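PDB 2YGL: blood group a-and b-cleaving endo-beta-galactosidase, which probably cleaves blood group A and B antigens from their carrier glycans, with this fragment comprising its tandem CBM51 carbohydrate-binding modules. Local coordinates for residues A[264-269]-A[314-319]; A[26-31]-A[59-64]; A[226-231]-A[270-275]; A[192-197]-A[239-244]. All blocks are in the same frame, centred on the assembly; numbering follows the deposited sequence.

Interaction 1. Residues A[264-269]-A[314-319]; sequences RFISYV and AFLVDV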
loop_
_atom_site.group_PDB
_atom_site.type_symbol
_atom_site.label_atom_id
_atom_site.label_comp_id
_atom_site.label_asym_id
_atom_site.label_seq_id
_atom_site.Cartn_x
_atom_site.Cartn_y
_atom_site.Cartn_z
ATOM N N ARG A 264 11.717 -4.889 -8.092
ATOM C CA ARG A 264 11.594 -3.433 -8.012
ATOM C C ARG A 264 12.954 -2.744 -7.893
ATOM O O ARG A 264 13.855 -3.242 -7.215
ATOM C CB ARG A 264 10.718 -3.077 -6.805
ATOM C CG ARG A 264 9.996 -1.742 -6.864
ATOM C CD ARG A 264 9.108 -1.598 -5.633
ATOM N NE ARG A 264 8.555 -0.254 -5.477
ATOM C CZ ARG A 264 7.978 0.198 -4.365
ATOM N NH1 ARG A 264 7.875 -0.583 -3.295
ATOM N NH2 ARG A 264 7.506 1.438 -4.320
ATOM N N PHE A 265 13.093 -1.605 -8.568
ATOM C CA PHE A 265 14.276 -0.755 -8.436
ATOM C C PHE A 265 13.863 0.650 -7.999
ATOM O O PHE A 265 13.007 1.273 -8.634
ATOM C CB PHE A 265 15.072 -0.715 -9.748
ATOM C CG PHE A 265 16.157 0.335 -9.775
ATOM C CD1 PHE A 265 17.328 0.169 -9.039
ATOM C CD2 PHE A 265 16.006 1.487 -10.542
ATOM C CE1 PHE A 265 18.328 1.135 -9.061
ATOM C CE2 PHE A 265 17.000 2.460 -10.571
ATOM C CZ PHE A 265 18.165 2.282 -9.831
ATOM N N ILE A 266 14.467 1.134 -6.914
ATOM C CA ILE A 266 14.143 2.448 -6.343
ATOM C C ILE A 266 15.388 3.317 -6.216
ATOM O O ILE A 266 16.364 2.910 -5.585
ATOM C CB ILE A 266 13.538 2.344 -4.914
ATOM C CG1 ILE A 266 12.547 1.178 -4.789
ATOM C CG2 ILE A 266 12.918 3.688 -4.483
ATOM C CD1 ILE A 266 11.258 1.399 -5.484
ATOM N N SER A 267 15.334 4.519 -6.788
ATOM C CA SER A 267 16.416 5.495 -6.648
ATOM C C SER A 267 15.994 6.904 -7.041
ATOM O O SER A 267 15.235 7.094 -7.994
ATOM C CB SER A 267 17.629 5.089 -7.492
ATOM O OG SER A 267 18.736 5.929 -7.220
ATOM N N TYR A 268 16.493 7.887 -6.296
ATOM C CA TYR A 268 16.489 9.271 -6.756
ATOM C C TYR A 268 17.670 9.470 -7.700
ATOM O O TYR A 268 18.736 8.893 -7.490
ATOM C CB TYR A 268 16.544 10.248 -5.577
ATOM C CG TYR A 268 15.232 10.325 -4.837
ATOM C CD1 TYR A 268 14.204 11.165 -5.280
ATOM C CD2 TYR A 268 15.001 9.539 -3.713
ATOM C CE1 TYR A 268 12.985 11.226 -4.608
ATOM C CE2 TYR A 268 13.789 9.591 -3.035
ATOM C CZ TYR A 268 12.787 10.435 -3.489
ATOM O OH TYR A 268 11.591 10.482 -2.815
ATOM N N VAL A 269 17.465 10.269 -8.747
ATOM C CA VAL A 269 18.475 10.458 -9.790
ATOM C C VAL A 269 18.641 11.939 -10.120
ATOM O O VAL A 269 17.660 12.638 -10.382
ATOM C CB VAL A 269 18.126 9.675 -11.098
ATOM C CG1 VAL A 269 19.234 9.823 -12.141
ATOM C CG2 VAL A 269 17.883 8.204 -10.810
ATOM N N ALA A 314 16.190 16.459 -8.451
ATOM C CA ALA A 314 16.379 15.028 -8.669
ATOM C C ALA A 314 15.026 14.328 -8.760
ATOM O O ALA A 314 14.118 14.629 -7.982
ATOM C CB ALA A 314 17.225 14.423 -7.549
ATOM N N PHE A 315 14.890 13.415 -9.717
ATOM C CA PHE A 315 13.623 12.707 -9.929
ATOM C C PHE A 315 13.626 11.304 -9.325
ATOM O O PHE A 315 14.673 10.655 -9.249
ATOM C CB PHE A 315 13.237 12.670 -11.418
ATOM C CG PHE A 315 14.321 12.151 -12.327
ATOM C CD1 PHE A 315 15.247 13.021 -12.895
ATOM C CD2 PHE A 315 14.399 10.797 -12.637
ATOM C CE1 PHE A 315 16.246 12.550 -13.740
ATOM C CE2 PHE A 315 15.396 10.314 -13.483
ATOM C CZ PHE A 315 16.323 11.194 -14.035
ATOM N N LEU A 316 12.449 10.852 -8.894
ATOM C CA LEU A 316 12.295 9.510 -8.345
ATOM C C LEU A 316 12.108 8.489 -9.457
ATOM O O LEU A 316 11.206 8.617 -10.288
ATOM C CB LEU A 316 11.123 9.443 -7.355
ATOM C CG LEU A 316 10.799 8.084 -6.707
ATOM C CD1 LEU A 316 11.980 7.514 -5.916
ATOM C CD2 LEU A 316 9.566 8.182 -5.820
ATOM N N VAL A 317 12.983 7.488 -9.473
ATOM C CA VAL A 317 12.833 6.339 -10.357
ATOM C C VAL A 317 12.324 5.174 -9.518
ATOM O O VAL A 317 12.989 4.732 -8.576
ATOM C CB VAL A 317 14.158 5.955 -11.059
ATOM C CG1 VAL A 317 13.982 4.678 -11.877
ATOM C CG2 VAL A 317 14.639 7.088 -11.949
ATOM N N ASP A 318 11.131 4.698 -9.857
ATOM C CA ASP A 318 10.509 3.585 -9.154
ATOM C C ASP A 318 9.844 2.691 -10.191
ATOM O O ASP A 318 8.737 2.975 -10.652
ATOM C CB ASP A 318 9.491 4.108 -8.131
ATOM C CG ASP A 318 8.857 2.998 -7.302
ATOM O OD1 ASP A 318 9.062 1.800 -7.605
ATOM O OD2 ASP A 318 8.146 3.330 -6.331
ATOM N N VAL A 319 10.531 1.611 -10.555
ATOM C CA VAL A 319 10.108 0.771 -11.675
ATOM C C VAL A 319 10.083 -0.715 -11.305
ATOM O O VAL A 319 10.964 -1.207 -10.592
ATOM C CB VAL A 319 10.980 1.045 -12.949
ATOM C CG1 VAL A 319 12.455 0.699 -12.714
ATOM C CG2 VAL A 319 10.429 0.320 -14.176
#
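V317 N donates to S267 O over 2.7 Å, the shortest of six backbone hydrogen bonds that join residues 264-269 to the antiparallel strand 315-319. F265 with V319, S267 with V317 and V269 with F315 form the hydrogen-bonded pairs, while I266 with D318 and Y268 with L316 form the non-hydrogen-bonded pairs. On the face carrying I266 and Y268, R264 takes the carboxylate of D318 side-on. R264 NE bonds D318 OD1 at 3.0 Å, and R264 NH2 meets the syn lone pair of D318 OD2 at 2.8 Å. Extended from CG to NE, with CG anti to the backbone N (chi1 -155°), the arginine reaches across to D318, diagonally offset on the neighbouring strand; the two flat groups lie within 26° of coplanar, so this two-point salt bridge fixes the rotation of both. Next to it, I266 CD1 packs against the carboxylate. Farther along, L316 CD1 sits over the centre of the Y268 ring in a CH-pi contact, 3.9 Å from the centroid. The other face, apart from S267, is apolar. V269 CB lies over the face of the F315 ring in a second CH-pi contact, 4.0 Å from the centroid, and V269 CG2 touches V317 CG2 at 3.6 Å. F265 turns a ring edge to V317 CG1. This pairing belongs to the beta-sandwich of the second CBM51 module: strand 343-352 flanks 262-271 on its other side, L182 of helix 179-184 packs on I266 and Y268, and Y298 of strand 295-299 meets F315 and V317 on the opposite face.

Interaction 2. Residues A[26-31]-A[59-64]; sequences KTVQKD and KGIGTV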
loop_
_atom_site.group_PDB
_atom_site.type_symbol
_atom_site.label_atom_id
_atom_site.label_comp_id
_atom_site.label_asym_id
_atom_site.label_seq_id
_atom_site.Cartn_x
_atom_site.Cartn_y
_atom_site.Cartn_z
ATOM N N LYS A 26 -28.142 1.360 26.013
ATOM C CA LYS A 26 -27.461 0.221 25.401
ATOM C C LYS A 26 -26.674 0.675 24.177
ATOM O O LYS A 26 -27.074 1.614 23.481
ATOM C CB LYS A 26 -28.467 -0.865 25.009
ATOM C CG LYS A 26 -29.079 -1.605 26.193
ATOM C CD LYS A 26 -30.058 -2.678 25.735
ATOM C CE LYS A 26 -30.894 -3.186 26.900
ATOM N NZ LYS A 26 -31.955 -4.136 26.457
ATOM N N THR A 27 -25.550 0.010 23.926
ATOM C CA THR A 27 -24.697 0.336 22.787
ATOM C C THR A 27 -24.449 -0.884 21.903
ATOM O O THR A 27 -24.495 -2.028 22.371
ATOM C CB THR A 27 -23.324 0.898 23.236
ATOM O OG1 THR A 27 -22.679 -0.055 24.087
ATOM C CG2 THR A 27 -23.485 2.216 23.983
ATOM N N VAL A 28 -24.184 -0.623 20.625
ATOM C CA VAL A 28 -23.728 -1.645 19.682
ATOM C C VAL A 28 -22.500 -2.348 20.275
ATOM O O VAL A 28 -21.610 -1.699 20.827
ATOM C CB VAL A 28 -23.415 -1.025 18.295
ATOM C CG1 VAL A 28 -22.770 -2.041 17.365
ATOM C CG2 VAL A 28 -24.689 -0.460 17.662
ATOM N N GLN A 29 -22.472 -3.675 20.176
ATOM C CA GLN A 29 -21.481 -4.477 20.888
ATOM C C GLN A 29 -20.286 -4.907 20.040
ATOM O O GLN A 29 -20.434 -5.269 18.870
ATOM C CB GLN A 29 -22.155 -5.691 21.530
ATOM C CG GLN A 29 -23.102 -5.337 22.678
ATOM C CD GLN A 29 -22.367 -4.817 23.902
ATOM O OE1 GLN A 29 -21.547 -5.519 24.491
ATOM N NE2 GLN A 29 -22.657 -3.578 24.287
ATOM N N LYS A 30 -19.101 -4.852 20.644
ATOM C CA LYS A 30 -17.879 -5.340 20.014
ATOM C C LYS A 30 -17.585 -6.744 20.524
ATOM O O LYS A 30 -17.527 -6.970 21.739
ATOM C CB LYS A 30 -16.688 -4.426 20.322
ATOM C CG LYS A 30 -16.864 -2.970 19.916
ATOM C CD LYS A 30 -15.682 -2.133 20.395
ATOM C CE LYS A 30 -16.012 -0.654 20.371
ATOM N NZ LYS A 30 -14.935 0.162 21.008
ATOM N N ASP A 31 -17.413 -7.678 19.589
ATOM C CA ASP A 31 -17.041 -9.065 19.890
ATOM C C ASP A 31 -18.070 -9.804 20.755
ATOM O O ASP A 31 -17.730 -10.712 21.521
ATOM C CB ASP A 31 -15.635 -9.121 20.505
ATOM C CG ASP A 31 -14.596 -8.426 19.643
ATOM O OD1 ASP A 31 -14.734 -8.448 18.401
ATOM O OD2 ASP A 31 -13.638 -7.853 20.203
ATOM N N LYS A 59 -14.317 -12.484 17.065
ATOM C CA LYS A 59 -14.412 -11.082 16.650
ATOM C C LYS A 59 -15.690 -10.787 15.870
ATOM O O LYS A 59 -16.220 -11.656 15.175
ATOM C CB LYS A 59 -13.194 -10.684 15.806
ATOM C CG LYS A 59 -11.823 -11.017 16.422
ATOM C CD LYS A 59 -11.525 -10.200 17.683
ATOM C CE LYS A 59 -11.190 -8.753 17.360
ATOM N NZ LYS A 59 -11.094 -7.923 18.592
ATOM N N GLY A 60 -16.173 -9.551 15.985
ATOM C CA GLY A 60 -17.338 -9.109 15.226
ATOM C C GLY A 60 -18.074 -7.930 15.829
ATOM O O GLY A 60 -17.663 -7.376 16.851
ATOM N N ILE A 61 -19.167 -7.549 15.168
ATOM C CA ILE A 61 -20.034 -6.462 15.611
ATOM C C ILE A 61 -21.453 -6.997 15.797
ATOM O O ILE A 61 -22.001 -7.647 14.902
ATOM C CB ILE A 61 -20.036 -5.281 14.590
ATOM C CG1 ILE A 61 -18.623 -4.705 14.387
ATOM C CG2 ILE A 61 -21.016 -4.192 15.005
ATOM C CD1 ILE A 61 -17.980 -4.077 15.627
ATOM N N GLY A 62 -22.038 -6.725 16.960
ATOM C CA GLY A 62 -23.397 -7.163 17.278
ATOM C C GLY A 62 -24.355 -6.000 17.452
ATOM O O GLY A 62 -24.138 -5.125 18.290
ATOM N N THR A 63 -25.419 -5.994 16.653
ATOM C CA THR A 63 -26.406 -4.917 16.682
ATOM C C THR A 63 -27.842 -5.450 16.708
ATOM O O THR A 63 -28.069 -6.661 16.623
ATOM C CB THR A 63 -26.215 -3.939 15.484
ATOM O OG1 THR A 63 -27.019 -2.770 15.676
ATOM C CG2 THR A 63 -26.584 -4.606 14.148
ATOM N N VAL A 64 -28.796 -4.532 16.848
ATOM C CA VAL A 64 -30.202 -4.811 16.585
ATOM C C VAL A 64 -30.611 -3.990 15.358
ATOM O O VAL A 64 -30.345 -2.787 15.291
ATOM C CB VAL A 64 -31.103 -4.470 17.801
ATOM C CG1 VAL A 64 -32.583 -4.555 17.430
ATOM C CG2 VAL A 64 -30.801 -5.401 18.964
#
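The carboxylate of D31, at the end of a short antiparallel pairing in the beta-sandwich of the first CBM51 module, is used at both oxygens by residues 59-64. G60 N reaches the anti lone pair of OD1, with 3.0 Å between G60 N and D31 OD1, and K59 NZ approaches OD2 on its syn side, 29° out of the carboxylate plane. The latter is a salt bridge, D31 OD2 to K59 NZ being 3.0 Å. The other flat group, the amide of Q29, is held in plane at its nitrogen edge, where NE2 donates to the carbonyl of T27 in its own segment. Q29 belongs to the pairing itself, in which strand 29-30 borders strand 60-64, and D31 follows at its end. Q29 and G62 are the hydrogen-bonded pair: Q29 N to G62 O is 2.9 Å, as is G62 N to Q29 O. K30 and I61 follow as a non-hydrogen-bonded pair. D31 N then bonds G60 O at 2.8 Å, so D31 meets G60 through both its backbone and its side chain. With phi and psi of 61° and 30°, D31 adopts a left-handed conformation as the strand ends. K59 is bent at chi2 and chi3, which folds the chain back alongside the aspartate; its NZ also forms a salt bridge with D11, while S10 OG bonds D31 OD1. The charges are thus shared within a small cluster, which probably favours ionised side chains. V28 and I61 both pack on I71 of strand 69-74, and V28 CG1 touches I61 CG2 at 3.6 Å.

Interaction 3. Residues A[226-231]-A[270-275]; sequences NKIKLL and GIDRSA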
loop_
_atom_site.group_PDB
_atom_site.type_symbol
_atom_site.label_atom_id
_atom_site.label_comp_id
_atom_site.label_asym_id
_atom_site.label_seq_id
_atom_site.Cartn_x
_atom_site.Cartn_y
_atom_site.Cartn_z
ATOM N N ASN A 226 32.604 12.104 1.283
ATOM C CA ASN A 226 31.422 12.970 1.230
ATOM C C ASN A 226 30.197 12.196 0.772
ATOM O O ASN A 226 30.275 11.411 -0.171
ATOM C CB ASN A 226 31.636 14.130 0.253
ATOM C CG ASN A 226 32.828 14.996 0.606
ATOM O OD1 ASN A 226 33.408 14.884 1.687
ATOM N ND2 ASN A 226 33.197 15.879 -0.316
ATOM N N LYS A 227 29.072 12.424 1.438
ATOM C CA LYS A 227 27.824 11.775 1.055
ATOM C C LYS A 227 27.256 12.376 -0.227
ATOM O O LYS A 227 27.458 13.562 -0.515
ATOM C CB LYS A 227 26.801 11.846 2.193
ATOM C CG LYS A 227 27.141 10.932 3.364
ATOM C CD LYS A 227 26.119 11.044 4.483
ATOM C CE LYS A 227 26.445 10.059 5.598
ATOM N NZ LYS A 227 25.477 10.160 6.720
ATOM N N ILE A 228 26.571 11.539 -1.000
ATOM C CA ILE A 228 25.819 11.979 -2.172
ATOM C C ILE A 228 24.810 13.052 -1.754
ATOM O O ILE A 228 24.139 12.915 -0.730
ATOM C CB ILE A 228 25.119 10.775 -2.859
ATOM C CG1 ILE A 228 26.142 9.965 -3.664
ATOM C CG2 ILE A 228 23.952 11.229 -3.742
ATOM C CD1 ILE A 228 25.715 8.543 -3.969
ATOM N N LYS A 229 24.733 14.127 -2.533
ATOM C CA LYS A 229 23.848 15.244 -2.221
ATOM C C LYS A 229 23.096 15.689 -3.469
ATOM O O LYS A 229 23.694 15.889 -4.527
ATOM C CB LYS A 229 24.649 16.408 -1.622
ATOM C CG LYS A 229 23.811 17.434 -0.860
ATOM C CD LYS A 229 24.643 18.647 -0.420
ATOM C CE LYS A 229 25.583 18.313 0.736
ATOM N NZ LYS A 229 26.465 19.463 1.100
ATOM N N LEU A 230 21.782 15.839 -3.331
ATOM C CA LEU A 230 20.907 16.194 -4.443
ATOM C C LEU A 230 19.926 17.305 -4.077
ATOM O O LEU A 230 19.712 17.590 -2.898
ATOM C CB LEU A 230 20.128 14.956 -4.905
ATOM C CG LEU A 230 20.891 13.927 -5.744
ATOM C CD1 LEU A 230 20.118 12.620 -5.841
ATOM C CD2 LEU A 230 21.165 14.496 -7.123
ATOM N N LEU A 231 19.348 17.940 -5.096
ATOM C CA LEU A 231 18.218 18.842 -4.903
ATOM C C LEU A 231 16.931 18.035 -4.909
ATOM O O LEU A 231 16.608 17.376 -5.900
ATOM C CB LEU A 231 18.148 19.904 -6.007
ATOM C CG LEU A 231 18.861 21.248 -5.857
ATOM C CD1 LEU A 231 18.530 22.127 -7.057
ATOM C CD2 LEU A 231 18.479 21.963 -4.558
ATOM N N GLY A 270 19.889 12.403 -10.108
ATOM C CA GLY A 270 20.221 13.768 -10.514
ATOM C C GLY A 270 21.716 14.014 -10.508
ATOM O O GLY A 270 22.508 13.082 -10.379
ATOM N N ILE A 271 22.097 15.282 -10.641
ATOM C CA ILE A 271 23.500 15.676 -10.649
ATOM C C ILE A 271 23.933 16.087 -9.242
ATOM O O ILE A 271 23.281 16.915 -8.600
ATOM C CB ILE A 271 23.748 16.821 -11.659
ATOM C CG1 ILE A 271 23.420 16.344 -13.077
ATOM C CG2 ILE A 271 25.187 17.321 -11.581
ATOM C CD1 ILE A 271 22.911 17.430 -13.993
ATOM N N ASP A 272 25.028 15.497 -8.765
ATOM C CA ASP A 272 25.526 15.785 -7.419
ATOM C C ASP A 272 25.873 17.262 -7.270
ATOM O O ASP A 272 26.405 17.882 -8.197
ATOM C CB ASP A 272 26.730 14.910 -7.066
ATOM C CG ASP A 272 27.023 14.896 -5.571
ATOM O OD1 ASP A 272 27.747 15.793 -5.087
ATOM O OD2 ASP A 272 26.510 13.995 -4.873
ATOM N N ARG A 273 25.559 17.814 -6.101
ATOM C CA ARG A 273 25.757 19.238 -5.821
ATOM C C ARG A 273 27.222 19.682 -5.923
ATOM O O ARG A 273 27.501 20.863 -6.135
ATOM C CB ARG A 273 25.178 19.605 -4.444
ATOM C CG ARG A 273 23.696 19.245 -4.243
ATOM C CD ARG A 273 22.786 19.844 -5.318
ATOM N NE ARG A 273 22.733 21.303 -5.252
ATOM C CZ ARG A 273 22.361 22.097 -6.255
ATOM N NH1 ARG A 273 22.003 21.589 -7.429
ATOM N NH2 ARG A 273 22.347 23.413 -6.081
ATOM N N SER A 274 28.143 18.732 -5.789
ATOM C CA SER A 274 29.576 19.010 -5.826
ATOM C C SER A 274 30.129 19.148 -7.243
ATOM O O SER A 274 31.292 19.506 -7.423
ATOM C CB SER A 274 30.346 17.914 -5.081
ATOM O OG SER A 274 30.264 16.673 -5.769
ATOM N N ALA A 275 29.297 18.859 -8.242
ATOM C CA ALA A 275 29.728 18.883 -9.640
ATOM C C ALA A 275 30.085 20.284 -10.121
ATOM O O ALA A 275 29.524 21.279 -9.650
ATOM C CB ALA A 275 28.655 18.284 -10.536
HETATM O O HOH W 1 28.210 15.610 -2.386
#
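R273 lays its bent side chain across strand residues 229-231 and contributes more buried surface than any other residue here. Folding at both chi2 (-55°) and chi3 (-66°) brings the guanidinium back against L231, whose CG lies over one face, offset toward the rim, 3.5 Å from R273 NH1. The aliphatic part does separate work: R273 CG packs on K229 CG at 3.8 Å, the two side chains crossing at about a right angle. R273 N also donates to K229 O at 3.1 Å. L230 turns its CD2 back to the carbonyl carbon of G270, 3.5 Å away, and to the carbonyl oxygen of I271. In the turn that follows strand 262-271, D272 OD2 takes K229 N at 2.9 Å from above the carboxylate plane. D272 OD1 accepts from both S274 N and S274 OG, reached from opposite faces of the carboxylate; the backbone bond makes an Asx turn within the type I beta turn of residues 272-275. The carboxylate is therefore fixed in rotation by three protein donors, which probably favours its ionised form. R273 NE forms a salt bridge with E236, so the cation is balanced beyond these segments while one face of the guanidinium packs against the aliphatic L231.

Interaction 4. Residues A[192-197]-A[239-244]; sequences LSDLEW and FNKGLG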
loop_
_atom_site.group_PDB
_atom_site.type_symbol
_atom_site.label_atom_id
_atom_site.label_comp_id
_atom_site.label_asym_id
_atom_site.label_seq_id
_atom_site.Cartn_x
_atom_site.Cartn_y
_atom_site.Cartn_z
ATOM N N LEU A 192 22.094 -1.089 -3.747
ATOM C CA LEU A 192 22.971 -1.479 -4.854
ATOM C C LEU A 192 24.450 -1.360 -4.491
ATOM O O LEU A 192 25.254 -2.220 -4.859
ATOM C CB LEU A 192 22.648 -0.679 -6.119
ATOM C CG LEU A 192 21.593 -1.276 -7.056
ATOM C CD1 LEU A 192 20.195 -1.292 -6.437
ATOM C CD2 LEU A 192 21.572 -0.514 -8.365
ATOM N N SER A 193 24.790 -0.313 -3.740
ATOM C CA SER A 193 26.162 -0.088 -3.274
ATOM C C SER A 193 26.665 -1.151 -2.285
ATOM O O SER A 193 27.848 -1.174 -1.944
ATOM C CB SER A 193 26.299 1.309 -2.664
ATOM O OG SER A 193 25.408 1.483 -1.576
ATOM N N ASP A 194 25.769 -2.023 -1.829
ATOM C CA ASP A 194 26.156 -3.158 -0.992
ATOM C C ASP A 194 26.368 -4.428 -1.822
ATOM O O ASP A 194 26.620 -5.500 -1.272
ATOM C CB ASP A 194 25.116 -3.401 0.106
ATOM C CG ASP A 194 25.140 -2.335 1.184
ATOM O OD1 ASP A 194 26.146 -1.596 1.287
ATOM O OD2 ASP A 194 24.147 -2.240 1.937
ATOM N N LEU A 195 26.280 -4.291 -3.144
ATOM C CA LEU A 195 26.417 -5.422 -4.062
ATOM C C LEU A 195 27.629 -5.285 -4.983
ATOM O O LEU A 195 28.156 -4.186 -5.179
ATOM C CB LEU A 195 25.146 -5.573 -4.905
ATOM C CG LEU A 195 23.798 -5.746 -4.197
ATOM C CD1 LEU A 195 22.662 -5.577 -5.199
ATOM C CD2 LEU A 195 23.706 -7.093 -3.498
ATOM N N GLU A 196 28.070 -6.410 -5.536
ATOM C CA GLU A 196 29.111 -6.407 -6.562
ATOM C C GLU A 196 28.469 -6.306 -7.936
ATOM O O GLU A 196 27.599 -7.108 -8.279
ATOM C CB GLU A 196 29.965 -7.681 -6.488
ATOM C CG GLU A 196 30.804 -7.812 -5.222
ATOM C CD GLU A 196 31.862 -6.733 -5.106
ATOM O OE1 GLU A 196 32.909 -6.854 -5.773
ATOM O OE2 GLU A 196 31.650 -5.767 -4.339
ATOM N N TRP A 197 28.883 -5.314 -8.717
ATOM C CA TRP A 197 28.451 -5.235 -10.109
ATOM C C TRP A 197 29.283 -6.188 -10.962
ATOM O O TRP A 197 30.377 -6.582 -10.563
ATOM C CB TRP A 197 28.538 -3.801 -10.647
ATOM C CG TRP A 197 29.858 -3.108 -10.429
ATOM C CD1 TRP A 197 31.080 -3.479 -10.925
ATOM C CD2 TRP A 197 30.079 -1.909 -9.676
ATOM N NE1 TRP A 197 32.046 -2.590 -10.518
ATOM C CE2 TRP A 197 31.461 -1.618 -9.750
ATOM C CE3 TRP A 197 29.245 -1.054 -8.941
ATOM C CZ2 TRP A 197 32.028 -0.507 -9.118
ATOM C CZ3 TRP A 197 29.810 0.050 -8.309
ATOM C CH2 TRP A 197 31.189 0.312 -8.404
ATOM N N PHE A 239 22.294 11.828 0.944
ATOM C CA PHE A 239 21.898 10.426 0.965
ATOM C C PHE A 239 22.981 9.576 1.618
ATOM O O PHE A 239 24.163 9.712 1.304
ATOM C CB PHE A 239 21.601 9.924 -0.453
ATOM C CG PHE A 239 20.271 10.371 -0.988
ATOM C CD1 PHE A 239 20.128 11.615 -1.596
ATOM C CD2 PHE A 239 19.155 9.550 -0.878
ATOM C CE1 PHE A 239 18.893 12.034 -2.088
ATOM C CE2 PHE A 239 17.920 9.956 -1.367
ATOM C CZ PHE A 239 17.786 11.201 -1.973
ATOM N N ASN A 240 22.566 8.710 2.541
ATOM C CA ASN A 240 23.476 7.784 3.210
ATOM C C ASN A 240 24.051 6.758 2.241
ATOM O O ASN A 240 25.212 6.370 2.352
ATOM C CB ASN A 240 22.767 7.053 4.357
ATOM C CG ASN A 240 22.355 7.981 5.494
ATOM O OD1 ASN A 240 23.007 8.993 5.765
ATOM N ND2 ASN A 240 21.272 7.623 6.178
ATOM N N LYS A 241 23.224 6.319 1.295
ATOM C CA LYS A 241 23.604 5.261 0.365
ATOM C C LYS A 241 23.360 5.676 -1.081
ATOM O O LYS A 241 22.491 6.504 -1.357
ATOM C CB LYS A 241 22.827 3.969 0.665
ATOM C CG LYS A 241 22.918 3.457 2.107
ATOM C CD LYS A 241 24.284 2.857 2.429
ATOM C CE LYS A 241 24.465 1.480 1.813
ATOM N NZ LYS A 241 25.850 0.997 2.029
ATOM N N GLY A 242 24.123 5.086 -1.999
ATOM C CA GLY A 242 23.921 5.318 -3.424
ATOM C C GLY A 242 25.131 5.046 -4.296
ATOM O O GLY A 242 26.124 4.487 -3.839
ATOM N N LEU A 243 25.036 5.448 -5.560
ATOM C CA LEU A 243 26.093 5.211 -6.544
ATOM C C LEU A 243 26.502 6.517 -7.220
ATOM O O LEU A 243 25.652 7.350 -7.538
ATOM C CB LEU A 243 25.630 4.201 -7.602
ATOM C CG LEU A 243 25.291 2.777 -7.142
ATOM C CD1 LEU A 243 24.512 2.021 -8.218
ATOM C CD2 LEU A 243 26.544 2.009 -6.736
ATOM N N GLY A 244 27.804 6.684 -7.435
ATOM C CA GLY A 244 28.344 7.883 -8.070
ATOM C C GLY A 244 29.113 7.540 -9.329
ATOM O O GLY A 244 30.073 6.765 -9.289
HETATM O O HOH W 2 24.793 -0.973 4.125
#
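L243 inserts its branched end among L192, S193 and W197, in the hydrophobic interior of the second module's beta-sandwich. Its CD1 meets L192 CD2 at 3.9 Å, the two leucines crossing at about a right angle, while L243 CD2 lies at the edge of the W197 ring, 4.1 Å from CZ3. Next to this, S193 CB presses against G242 O at 3.4 Å. The polar part lies toward the surface, at the exposed D194, where K241 NZ and D194 OD1 form a salt bridge at 2.7 Å. The ammonium comes to the syn side of the oxygen but 30° out of the carboxylate plane. Bends at chi2 (-73°) and chi3 (-75°) curl the lysine back over S193, whose OG touches K241 CE. A water closes the group, donating to D194 OD2 at 2.6 Å and accepting from K241 NZ. D214 forms a second salt bridge with K241 and takes the hydroxyl of S193 and the amide of G242, so it ties both segments together. The 3-10 turn of 192-194 thus sits against strand 242-244, which pairs with strands 212-213 and 343-352, while Y255 of strand 251-256 packs on L192, W197 and L243.

Overall arrangement
Interactions 1, 3 and 4 lie in one module and touch one another, whereas interaction 2 lies in the other, calcium-bearing module. Interactions 1 and 3 share strand 262-271: the first uses its regular pairing, the third the turn that follows. Interactions 3 and 4 meet where I228 of strand 228-232 pairs with F239. Interactions 2 and 4 look like counterparts in the two modules: a lysine-glycine pair (K59-G60, K241-G242) engages two aspartates, D11 and D31 or D194 and D214. All are partly buried: interaction 1 has one mainly apolar face and one salt-bridged, interaction 4 joins buried leucines to an outer salt bridge, and interactions 2 and 3 centre on aspartates accepting backbone N-H groups.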